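Local coordinates for NAD-dependent epimerase/dehydratase domain-containing protein (Ruegeria pomeroyi DSS-3, PDB 3IUS) that is of unknown function but probably binds NAD and may act as an epimerase, dehydratase or related short-chain dehydrogenase/reductase-like enzyme, at residues 71-81 with 127-138; 96-107 with 144-152. All coordinates share one frame; numbering follows the deposited sequence. Where two conformers were deposited one is given.

Contact 1: 71-81 with 127-138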
loop_
_atom_site.group_PDB
_atom_site.type_symbol
_atom_site.label_atom_id
_atom_site.label_comp_id
_atom_site.label_asym_id
_atom_site.label_seq_id
_atom_site.Cartn_x
_atom_site.Cartn_y
_atom_site.Cartn_z
ATOM N N THR A 71 9.589 1.167 -0.039
ATOM C CA THR A 71 10.299 2.001 -1.006
ATOM C C THR A 71 9.865 1.714 -2.443
ATOM O O THR A 71 9.928 0.578 -2.893
ATOM C CB THR A 71 11.822 1.805 -0.891
ATOM O OG1 THR A 71 12.152 0.441 -1.188
ATOM C CG2 THR A 71 12.293 2.133 0.515
ATOM N N ALA A 72 9.425 2.749 -3.155
ATOM C CA ALA A 72 8.999 2.598 -4.549
ATOM C C ALA A 72 10.164 2.235 -5.469
ATOM O O ALA A 72 11.298 2.632 -5.227
ATOM C CB ALA A 72 8.325 3.874 -5.037
ATOM N N PRO A 73 9.880 1.479 -6.538
ATOM C CA PRO A 73 10.930 1.091 -7.485
ATOM C C PRO A 73 11.217 2.192 -8.497
ATOM O O PRO A 73 10.438 3.138 -8.622
ATOM C CB PRO A 73 10.305 -0.104 -8.206
ATOM C CG PRO A 73 8.849 0.202 -8.171
ATOM C CD PRO A 73 8.636 0.732 -6.785
ATOM N N ASP A 74 12.340 2.067 -9.194
ATOM C CA ASP A 74 12.655 2.913 -10.337
ATOM C C ASP A 74 12.905 1.996 -11.528
ATOM O O ASP A 74 12.674 0.788 -11.432
ATOM C CB ASP A 74 13.886 3.784 -10.053
ATOM C CG ASP A 74 15.089 2.972 -9.610
ATOM O OD1 ASP A 74 15.178 1.778 -9.958
ATOM O OD2 ASP A 74 15.955 3.530 -8.906
ATOM N N SER A 75 13.400 2.561 -12.631
ATOM C CA SER A 75 13.623 1.788 -13.851
ATOM C C SER A 75 14.561 0.600 -13.647
ATOM O O SER A 75 14.592 -0.313 -14.467
ATOM C CB SER A 75 14.143 2.685 -14.982
ATOM O OG SER A 75 15.393 3.259 -14.659
ATOM N N GLY A 76 15.315 0.608 -12.554
ATOM C CA GLY A 76 16.241 -0.474 -12.267
ATOM C C GLY A 76 15.628 -1.519 -11.360
ATOM O O GLY A 76 16.229 -2.564 -11.097
ATOM N N GLY A 77 14.415 -1.243 -10.892
ATOM C CA GLY A 77 13.742 -2.128 -9.964
ATOM C C GLY A 77 13.796 -1.608 -8.541
ATOM O O GLY A 77 13.521 -0.434 -8.283
ATOM N N ASP A 78 14.162 -2.480 -7.612
ATOM C CA ASP A 78 14.114 -2.127 -6.195
ATOM C C ASP A 78 15.394 -1.485 -5.672
ATOM O O ASP A 78 16.458 -2.098 -5.702
ATOM C CB ASP A 78 13.774 -3.352 -5.347
ATOM C CG ASP A 78 13.524 -3.000 -3.898
ATOM O OD1 ASP A 78 12.340 -2.881 -3.519
ATOM O OD2 ASP A 78 14.507 -2.831 -3.143
ATOM N N PRO A 79 15.280 -0.248 -5.158
ATOM C CA PRO A 79 16.406 0.529 -4.626
ATOM C C PRO A 79 17.050 -0.095 -3.385
ATOM O O PRO A 79 18.254 0.065 -3.199
ATOM C CB PRO A 79 15.764 1.877 -4.269
ATOM C CG PRO A 79 14.502 1.927 -5.073
ATOM C CD PRO A 79 14.025 0.522 -5.147
ATOM N N VAL A 80 16.269 -0.778 -2.549
ATOM C CA VAL A 80 16.810 -1.415 -1.350
ATOM C C VAL A 80 17.728 -2.572 -1.746
ATOM O O VAL A 80 18.841 -2.694 -1.242
ATOM C CB VAL A 80 15.698 -1.912 -0.394
ATOM C CG1 VAL A 80 16.281 -2.816 0.688
ATOM C CG2 VAL A 80 14.964 -0.734 0.234
ATOM N N LEU A 81 17.264 -3.408 -2.667
ATOM C CA LEU A 81 18.085 -4.506 -3.172
ATOM C C LEU A 81 19.293 -3.973 -3.939
ATOM O O LEU A 81 20.368 -4.564 -3.908
ATOM C CB LEU A 81 17.259 -5.440 -4.063
ATOM C CG LEU A 81 16.214 -6.324 -3.377
ATOM C CD1 LEU A 81 15.400 -7.098 -4.408
ATOM C CD2 LEU A 81 16.872 -7.273 -2.385
ATOM N N ARG A 127 5.436 2.407 -14.389
ATOM C CA ARG A 127 5.348 2.178 -12.950
ATOM C C ARG A 127 4.991 0.728 -12.637
ATOM O O ARG A 127 5.595 0.105 -11.767
ATOM C CB ARG A 127 4.331 3.127 -12.313
ATOM C CG ARG A 127 4.772 4.575 -12.311
ATOM C CD ARG A 127 6.015 4.774 -11.450
ATOM N NE ARG A 127 5.682 5.011 -10.047
ATOM C CZ ARG A 127 6.480 4.720 -9.024
ATOM N NH1 ARG A 127 6.084 4.972 -7.785
ATOM N NH2 ARG A 127 7.666 4.163 -9.236
ATOM N N GLY A 128 4.003 0.195 -13.349
ATOM C CA GLY A 128 3.603 -1.185 -13.169
ATOM C C GLY A 128 4.700 -2.164 -13.540
ATOM O O GLY A 128 4.870 -3.192 -12.878
ATOM N N ARG A 129 5.432 -1.865 -14.611
ATOM C CA ARG A 129 6.543 -2.728 -15.021
ATOM C C ARG A 129 7.662 -2.699 -13.980
ATOM O O ARG A 129 8.292 -3.724 -13.702
ATOM C CB ARG A 129 7.087 -2.345 -16.401
ATOM C CG ARG A 129 6.141 -2.653 -17.555
ATOM C CD ARG A 129 6.851 -2.548 -18.902
ATOM N NE ARG A 129 7.600 -1.304 -19.044
ATOM C CZ ARG A 129 7.086 -0.179 -19.526
ATOM N NH1 ARG A 129 5.823 -0.144 -19.918
ATOM N NH2 ARG A 129 7.838 0.909 -19.621
ATOM N N TRP A 130 7.907 -1.527 -13.401
ATOM C CA TRP A 130 8.939 -1.413 -12.373
ATOM C C TRP A 130 8.551 -2.201 -11.122
ATOM O O TRP A 130 9.411 -2.794 -10.462
ATOM C CB TRP A 130 9.216 0.048 -12.010
ATOM C CG TRP A 130 9.642 0.897 -13.168
ATOM C CD1 TRP A 130 10.118 0.467 -14.374
ATOM C CD2 TRP A 130 9.646 2.328 -13.224
ATOM N NE1 TRP A 130 10.409 1.541 -15.177
ATOM C CE2 TRP A 130 10.127 2.695 -14.495
ATOM C CE3 TRP A 130 9.286 3.334 -12.322
ATOM C CZ2 TRP A 130 10.257 4.025 -14.890
ATOM C CZ3 TRP A 130 9.414 4.657 -12.716
ATOM C CH2 TRP A 130 9.897 4.989 -13.989
ATOM N N ARG A 131 7.258 -2.202 -10.799
ATOM C CA ARG A 131 6.757 -2.997 -9.681
ATOM C C ARG A 131 6.992 -4.477 -9.939
ATOM O O ARG A 131 7.459 -5.193 -9.059
ATOM C CB ARG A 131 5.267 -2.752 -9.444
ATOM C CG ARG A 131 4.954 -1.455 -8.734
ATOM C CD ARG A 131 5.400 -1.491 -7.278
ATOM N NE ARG A 131 5.125 -0.215 -6.628
ATOM C CZ ARG A 131 5.454 0.076 -5.374
ATOM N NH1 ARG A 131 6.074 -0.824 -4.623
ATOM N NH2 ARG A 131 5.164 1.268 -4.872
ATOM N N VAL A 132 6.658 -4.937 -11.144
ATOM C CA VAL A 132 6.870 -6.345 -11.481
ATOM C C VAL A 132 8.346 -6.717 -11.370
ATOM O O VAL A 132 8.689 -7.777 -10.831
ATOM C CB VAL A 132 6.359 -6.681 -12.893
ATOM C CG1 VAL A 132 6.861 -8.065 -13.316
ATOM C CG2 VAL A 132 4.834 -6.600 -12.941
HETATM N N MSE A 133 9.207 -5.850 -11.893
HETATM C CA MSE A 133 10.653 -6.000 -11.773
HETATM C C MSE A 133 11.046 -6.195 -10.320
HETATM O O MSE A 133 11.781 -7.121 -9.973
HETATM C CB MSE A 133 11.358 -4.731 -12.244
HETATM C CG MSE A 133 11.706 -4.615 -13.707
HETATM SE SE MSE A 133 13.216 -3.361 -13.788
HETATM C CE MSE A 133 14.609 -4.574 -13.184
ATOM N N ALA A 134 10.581 -5.276 -9.477
ATOM C CA ALA A 134 10.931 -5.294 -8.058
ATOM C C ALA A 134 10.477 -6.595 -7.403
ATOM O O ALA A 134 11.247 -7.236 -6.686
ATOM C CB ALA A 134 10.335 -4.086 -7.344
ATOM N N GLU A 135 9.234 -6.997 -7.663
ATOM C CA GLU A 135 8.722 -8.243 -7.094
ATOM C C GLU A 135 9.611 -9.412 -7.479
ATOM O O GLU A 135 9.931 -10.254 -6.647
ATOM C CB GLU A 135 7.308 -8.542 -7.580
ATOM C CG GLU A 135 6.231 -7.648 -6.998
ATOM C CD GLU A 135 4.854 -8.295 -7.077
ATOM O OE1 GLU A 135 4.775 -9.536 -7.188
ATOM O OE2 GLU A 135 3.843 -7.573 -7.027
ATOM N N GLN A 136 9.990 -9.463 -8.753
ATOM C CA GLN A 136 10.784 -10.574 -9.274
ATOM C C GLN A 136 12.165 -10.611 -8.634
ATOM O O GLN A 136 12.700 -11.686 -8.340
ATOM C CB GLN A 136 10.879 -10.496 -10.806
ATOM C CG GLN A 136 9.553 -10.825 -11.507
ATOM C CD GLN A 136 9.477 -10.342 -12.948
ATOM O OE1 GLN A 136 10.388 -9.684 -13.453
ATOM N NE2 GLN A 136 8.379 -10.671 -13.617
ATOM N N GLN A 137 12.739 -9.434 -8.418
ATOM C CA GLN A 137 14.045 -9.334 -7.772
ATOM C C GLN A 137 13.981 -9.876 -6.344
ATOM O O GLN A 137 14.828 -10.667 -5.927
ATOM C CB GLN A 137 14.554 -7.888 -7.806
ATOM C CG GLN A 137 14.944 -7.426 -9.199
ATOM C CD GLN A 137 15.199 -5.926 -9.285
ATOM O OE1 GLN A 137 14.798 -5.157 -8.408
ATOM N NE2 GLN A 137 15.855 -5.504 -10.359
ATOM N N TRP A 138 12.962 -9.466 -5.601
ATOM C CA TRP A 138 12.769 -9.974 -4.249
ATOM C C TRP A 138 12.530 -11.487 -4.241
ATOM O O TRP A 138 13.128 -12.205 -3.447
ATOM C CB TRP A 138 11.628 -9.228 -3.557
ATOM C CG TRP A 138 12.048 -7.885 -3.060
ATOM C CD1 TRP A 138 11.723 -6.668 -3.594
ATOM C CD2 TRP A 138 12.877 -7.617 -1.927
ATOM N NE1 TRP A 138 12.301 -5.660 -2.861
ATOM C CE2 TRP A 138 13.015 -6.216 -1.831
ATOM C CE3 TRP A 138 13.516 -8.424 -0.982
ATOM C CZ2 TRP A 138 13.768 -5.607 -0.827
ATOM C CZ3 TRP A 138 14.263 -7.819 0.013
ATOM C CH2 TRP A 138 14.381 -6.424 0.082
HETATM O O HOH W 1 7.325 -0.629 -1.760
HETATM O O HOH W 2 17.469 -3.357 -8.009
#
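In this Rossmann-type domain the loop after strand 66-69, with the first turn of helix 79-90, lies along helix 126-140, with Pro73, Leu81, Trp130, Gln137 and Trp138 among the residues that meet. Gln137 reads the loop backbone with both ends of its amide. Its OE1 takes the Asp78 N-H at 2.9 Å, nearly straight at 172° and in the carbonyl plane, while NE2 donates a hydrogen bond to Gly76 O at 3.1 Å. Between these two bonds sits Gly77, close enough to OE1 that a CB there would clash.

Asp78 is the N-cap of helix 79-90. Chi1 of -172° turns CG away from Asp78's own N and sets it beside the carbonyl carbon, where OD2 faces the first turn of the helix and accepts from Leu81 N through its anti lone pair. OD1 accepts a hydrogen bond from Trp138 NE1 at 2.9 Å; the donor lies in its own ring plane but comes from above the carboxylate plane. Leu81 then covers one face of that indole, CD1 lying 3.5 Å from the centroid of the five-membered ring.

Ser75 CA rides over a face of Trp130, 3.6 Å from its five-membered ring centroid, and Pro73 CD sits over the Arg131 guanidinium, 3.5 Å from CZ. Arg127 NH2 adds a weak bond to Pro73 O. Since Asp78 serves the helix N-terminus and Trp138 at once, the start of helix 79-90 is tied to helix 126-140, and the cap's negative charge is probably stabilised by these N-H donors.

Contact 2: 96-107 with 144-152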
loop_
_atom_site.group_PDB
_atom_site.type_symbol
_atom_site.label_atom_id
_atom_site.label_comp_id
_atom_site.label_asym_id
_atom_site.label_seq_id
_atom_site.Cartn_x
_atom_site.Cartn_y
_atom_site.Cartn_z
ATOM N N ARG A 96 12.828 -13.867 10.074
ATOM C CA ARG A 96 11.650 -14.711 10.212
ATOM C C ARG A 96 10.612 -14.323 9.170
ATOM O O ARG A 96 9.744 -15.114 8.810
ATOM C CB ARG A 96 11.051 -14.583 11.614
ATOM C CG ARG A 96 9.667 -15.199 11.747
ATOM C CD ARG A 96 9.145 -15.119 13.170
ATOM N NE ARG A 96 7.766 -15.587 13.273
ATOM C CZ ARG A 96 7.407 -16.864 13.224
ATOM N NH1 ARG A 96 8.324 -17.806 13.062
ATOM N NH2 ARG A 96 6.128 -17.200 13.330
ATOM N N TRP A 97 10.714 -13.098 8.673
ATOM C CA TRP A 97 9.677 -12.575 7.809
ATOM C C TRP A 97 10.183 -11.346 7.076
ATOM O O TRP A 97 10.844 -10.495 7.665
ATOM C CB TRP A 97 8.472 -12.223 8.673
ATOM C CG TRP A 97 7.280 -11.662 7.960
ATOM C CD1 TRP A 97 6.194 -12.354 7.502
ATOM C CD2 TRP A 97 7.025 -10.281 7.673
ATOM N NE1 TRP A 97 5.285 -11.487 6.934
ATOM C CE2 TRP A 97 5.776 -10.211 7.023
ATOM C CE3 TRP A 97 7.735 -9.100 7.894
ATOM C CZ2 TRP A 97 5.218 -9.001 6.599
ATOM C CZ3 TRP A 97 7.183 -7.900 7.466
ATOM C CH2 TRP A 97 5.937 -7.864 6.829
ATOM N N VAL A 98 9.899 -11.289 5.781
ATOM C CA VAL A 98 10.175 -10.108 4.978
ATOM C C VAL A 98 8.923 -9.739 4.199
ATOM O O VAL A 98 8.312 -10.589 3.556
ATOM C CB VAL A 98 11.333 -10.352 3.992
ATOM C CG1 VAL A 98 11.463 -9.178 3.029
ATOM C CG2 VAL A 98 12.642 -10.614 4.748
ATOM N N GLY A 99 8.525 -8.474 4.257
ATOM C CA GLY A 99 7.359 -8.048 3.517
ATOM C C GLY A 99 7.703 -6.975 2.502
ATOM O O GLY A 99 8.270 -5.944 2.859
ATOM N N TYR A 100 7.388 -7.231 1.236
ATOM C CA TYR A 100 7.527 -6.213 0.205
ATOM C C TYR A 100 6.164 -5.640 -0.124
ATOM O O TYR A 100 5.254 -6.373 -0.508
ATOM C CB TYR A 100 8.177 -6.771 -1.067
ATOM C CG TYR A 100 8.231 -5.742 -2.177
ATOM C CD1 TYR A 100 9.077 -4.642 -2.086
ATOM C CD2 TYR A 100 7.423 -5.856 -3.302
ATOM C CE1 TYR A 100 9.121 -3.686 -3.082
ATOM C CE2 TYR A 100 7.463 -4.908 -4.304
ATOM C CZ TYR A 100 8.318 -3.827 -4.192
ATOM O OH TYR A 100 8.359 -2.876 -5.182
ATOM N N LEU A 101 6.014 -4.328 0.032
ATOM C CA LEU A 101 4.774 -3.679 -0.351
ATOM C C LEU A 101 4.784 -3.364 -1.846
ATOM O O LEU A 101 5.617 -2.589 -2.329
ATOM C CB LEU A 101 4.523 -2.421 0.481
ATOM C CG LEU A 101 4.431 -2.631 2.001
ATOM C CD1 LEU A 101 4.081 -1.323 2.707
ATOM C CD2 LEU A 101 3.422 -3.722 2.354
ATOM N N SER A 102 3.861 -3.991 -2.567
ATOM C CA SER A 102 3.718 -3.812 -4.001
ATOM C C SER A 102 2.398 -3.094 -4.248
ATOM O O SER A 102 1.843 -2.490 -3.333
ATOM C CB SER A 102 3.740 -5.172 -4.714
ATOM O OG SER A 102 3.832 -5.022 -6.125
ATOM N N THR A 103 1.892 -3.162 -5.473
ATOM C CA THR A 103 0.603 -2.552 -5.790
ATOM C C THR A 103 -0.191 -3.434 -6.745
ATOM O O THR A 103 0.330 -4.420 -7.273
ATOM C CB THR A 103 0.758 -1.158 -6.442
ATOM O OG1 THR A 103 1.254 -1.313 -7.776
ATOM C CG2 THR A 103 1.705 -0.269 -5.638
ATOM N N THR A 104 -1.451 -3.073 -6.970
ATOM C CA THR A 104 -2.302 -3.837 -7.875
ATOM C C THR A 104 -2.078 -3.457 -9.332
ATOM O O THR A 104 -2.732 -4.004 -10.223
ATOM C CB THR A 104 -3.794 -3.677 -7.538
ATOM O OG1 THR A 104 -4.153 -2.290 -7.608
ATOM C CG2 THR A 104 -4.098 -4.219 -6.148
ATOM N N ALA A 105 -1.163 -2.522 -9.580
ATOM C CA ALA A 105 -0.904 -2.081 -10.950
ATOM C C ALA A 105 -0.206 -3.174 -11.747
ATOM O O ALA A 105 -0.169 -3.134 -12.974
ATOM C CB ALA A 105 -0.093 -0.789 -10.975
ATOM N N VAL A 106 0.327 -4.165 -11.040
ATOM C CA VAL A 106 1.000 -5.273 -11.702
ATOM C C VAL A 106 0.080 -6.067 -12.634
ATOM O O VAL A 106 0.547 -6.680 -13.598
ATOM C CB VAL A 106 1.608 -6.241 -10.684
ATOM C CG1 VAL A 106 2.647 -5.525 -9.824
ATOM C CG2 VAL A 106 0.523 -6.847 -9.821
ATOM N N TYR A 107 -1.216 -6.072 -12.335
ATOM C CA TYR A 107 -2.171 -6.866 -13.101
ATOM C C TYR A 107 -2.470 -6.295 -14.483
ATOM O O TYR A 107 -2.720 -7.041 -15.430
ATOM C CB TYR A 107 -3.469 -7.067 -12.311
ATOM C CG TYR A 107 -3.285 -7.897 -11.062
ATOM C CD1 TYR A 107 -2.891 -9.226 -11.146
ATOM C CD2 TYR A 107 -3.493 -7.348 -9.802
ATOM C CE1 TYR A 107 -2.712 -9.982 -10.010
ATOM C CE2 TYR A 107 -3.326 -8.093 -8.664
ATOM C CZ TYR A 107 -2.925 -9.416 -8.772
ATOM O OH TYR A 107 -2.757 -10.160 -7.636
ATOM N N LEU A 144 14.868 -16.430 1.360
ATOM C CA LEU A 144 14.274 -15.279 2.023
ATOM C C LEU A 144 12.795 -15.561 2.310
ATOM O O LEU A 144 12.064 -16.001 1.419
ATOM C CB LEU A 144 14.428 -14.043 1.135
ATOM C CG LEU A 144 14.369 -12.663 1.789
ATOM C CD1 LEU A 144 15.534 -12.459 2.752
ATOM C CD2 LEU A 144 14.377 -11.596 0.712
ATOM N N PRO A 145 12.349 -15.321 3.557
ATOM C CA PRO A 145 10.949 -15.534 3.949
ATOM C C PRO A 145 10.087 -14.412 3.389
ATOM O O PRO A 145 9.488 -13.663 4.158
ATOM C CB PRO A 145 10.981 -15.425 5.479
ATOM C CG PRO A 145 12.429 -15.260 5.863
ATOM C CD PRO A 145 13.153 -14.772 4.661
ATOM N N LEU A 146 10.037 -14.309 2.065
ATOM C CA LEU A 146 9.416 -13.173 1.389
ATOM C C LEU A 146 7.901 -13.280 1.294
ATOM O O LEU A 146 7.353 -14.349 1.036
ATOM C CB LEU A 146 9.995 -13.020 -0.021
ATOM C CG LEU A 146 9.343 -11.916 -0.853
ATOM C CD1 LEU A 146 9.733 -10.536 -0.315
ATOM C CD2 LEU A 146 9.698 -12.065 -2.319
ATOM N N HIS A 147 7.230 -12.147 1.480
ATOM C CA HIS A 147 5.793 -12.060 1.323
ATOM C C HIS A 147 5.572 -10.792 0.547
ATOM O O HIS A 147 6.171 -9.772 0.866
ATOM C CB HIS A 147 5.099 -11.982 2.685
ATOM C CG HIS A 147 5.438 -13.126 3.592
ATOM N ND1 HIS A 147 6.663 -13.241 4.213
ATOM C CD2 HIS A 147 4.722 -14.212 3.967
ATOM C CE1 HIS A 147 6.686 -14.350 4.932
ATOM N NE2 HIS A 147 5.521 -14.956 4.803
ATOM N N VAL A 148 4.756 -10.878 -0.496
ATOM C CA VAL A 148 4.447 -9.721 -1.323
ATOM C C VAL A 148 3.016 -9.288 -1.072
ATOM O O VAL A 148 2.093 -10.104 -1.106
ATOM C CB VAL A 148 4.631 -10.032 -2.820
ATOM C CG1 VAL A 148 4.063 -8.896 -3.676
ATOM C CG2 VAL A 148 6.106 -10.280 -3.140
ATOM N N PHE A 149 2.832 -7.992 -0.844
ATOM C CA PHE A 149 1.517 -7.444 -0.571
ATOM C C PHE A 149 1.184 -6.429 -1.636
ATOM O O PHE A 149 1.794 -5.369 -1.695
ATOM C CB PHE A 149 1.487 -6.792 0.818
ATOM C CG PHE A 149 1.819 -7.739 1.934
ATOM C CD1 PHE A 149 0.820 -8.471 2.555
ATOM C CD2 PHE A 149 3.132 -7.910 2.348
ATOM C CE1 PHE A 149 1.124 -9.357 3.573
ATOM C CE2 PHE A 149 3.441 -8.789 3.368
ATOM C CZ PHE A 149 2.433 -9.509 3.981
ATOM N N ARG A 150 0.229 -6.775 -2.495
ATOM C CA ARG A 150 -0.195 -5.882 -3.558
ATOM C C ARG A 150 -1.296 -4.977 -3.032
ATOM O O ARG A 150 -2.452 -5.379 -2.893
ATOM C CB ARG A 150 -0.618 -6.679 -4.799
ATOM C CG ARG A 150 0.494 -7.639 -5.261
ATOM C CD ARG A 150 0.133 -8.456 -6.502
ATOM N NE ARG A 150 1.301 -9.196 -6.984
ATOM C CZ ARG A 150 1.246 -10.297 -7.732
ATOM N NH1 ARG A 150 0.069 -10.802 -8.086
ATOM N NH2 ARG A 150 2.369 -10.895 -8.120
ATOM N N LEU A 151 -0.905 -3.746 -2.726
ATOM C CA LEU A 151 -1.781 -2.792 -2.061
ATOM C C LEU A 151 -2.654 -2.061 -3.063
ATOM O O LEU A 151 -2.193 -1.665 -4.130
ATOM C CB LEU A 151 -0.953 -1.783 -1.258
ATOM C CG LEU A 151 0.027 -2.320 -0.216
ATOM C CD1 LEU A 151 0.782 -1.175 0.463
ATOM C CD2 LEU A 151 -0.694 -3.170 0.817
ATOM N N ALA A 152 -3.924 -1.902 -2.718
ATOM C CA ALA A 152 -4.816 -1.061 -3.495
ATOM C C ALA A 152 -4.546 0.399 -3.132
ATOM O O ALA A 152 -3.589 0.706 -2.414
ATOM C CB ALA A 152 -6.268 -1.441 -3.224
#
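Trp97 and His147 stack where parallel strands 97-103 and 146-151 begin in the Rossmann-type sheet. The rings form an offset stack, 4.2 Å between the centroids of the imidazole and the indole five-membered ring, planes 24° apart. Along the strands, backbone bonds run from Val98 N to Pro145 O through to Leu151 N and Ser102 O, with a weak Thr104 N to Leu151 O bond beyond.

On His147, CB packs against Val98 O, and CG lies near both that oxygen and Trp97 NE1. ND1 donates to Val98 O at 3.2 Å, in the imidazole plane but from above the carbonyl plane; the same oxygen also takes His147 N. CD2 lies 4.1 Å from Trp97 NE1, CE1 comes within 3.3 Å of Trp97 CD1, and NE2, at the tip, bonds to Asp200 N. Replacing this histidine by a leucine would probably leave Val98 O with one donor fewer and Asp200 N without its mate, and cost Trp97 its stacking partner. The indole's own N-H, NE1, is held by Ser195 OG.

Beyond the imidazole, Phe149 CE2 meets Trp97 CZ2 at 3.7 Å, and Leu101 touches Phe149 and Leu151 on that same face of the sheet.

Arg150 leaves from the other face, which also carries Tyr100 and Ser102. Its chain is extended from CG to NE (chi2 -180°), carrying the guanidinium past Val106 CG2 to the Tyr107 hydroxyl, which is also hydrogen-bonded to Asn206 ND2. There NH1 donates to OH at 2.9 Å, the oxygen lying in the guanidinium plane and the phenol ring turned 82° to it.

How the contacts relate
The two contacts are neighbouring layers of one Rossmann-type domain, their centres about 11 Å apart. Contact 2 pairs strands 97-103 and 146-155 in the parallel sheet, and contact 1 lies on the face of that sheet bearing Tyr100 and Arg150. Along the chain the segments alternate: 71-81, 96-107, 127-138, 144-152. Strand 97-103, helix 126-140 and strand 146-155 form a beta-alpha-beta crossover, the helix packed on the two parallel strands it connects. Glu135 joins the layers, its OE1 in a salt bridge with Arg150 NH2. Helix 126-140 is thus held to strand 146-155 by charge, and to strand 97-103 by a probable Glu135 OE2 to Ser102 OG hydrogen bond and by Trp138 stacking on Tyr100.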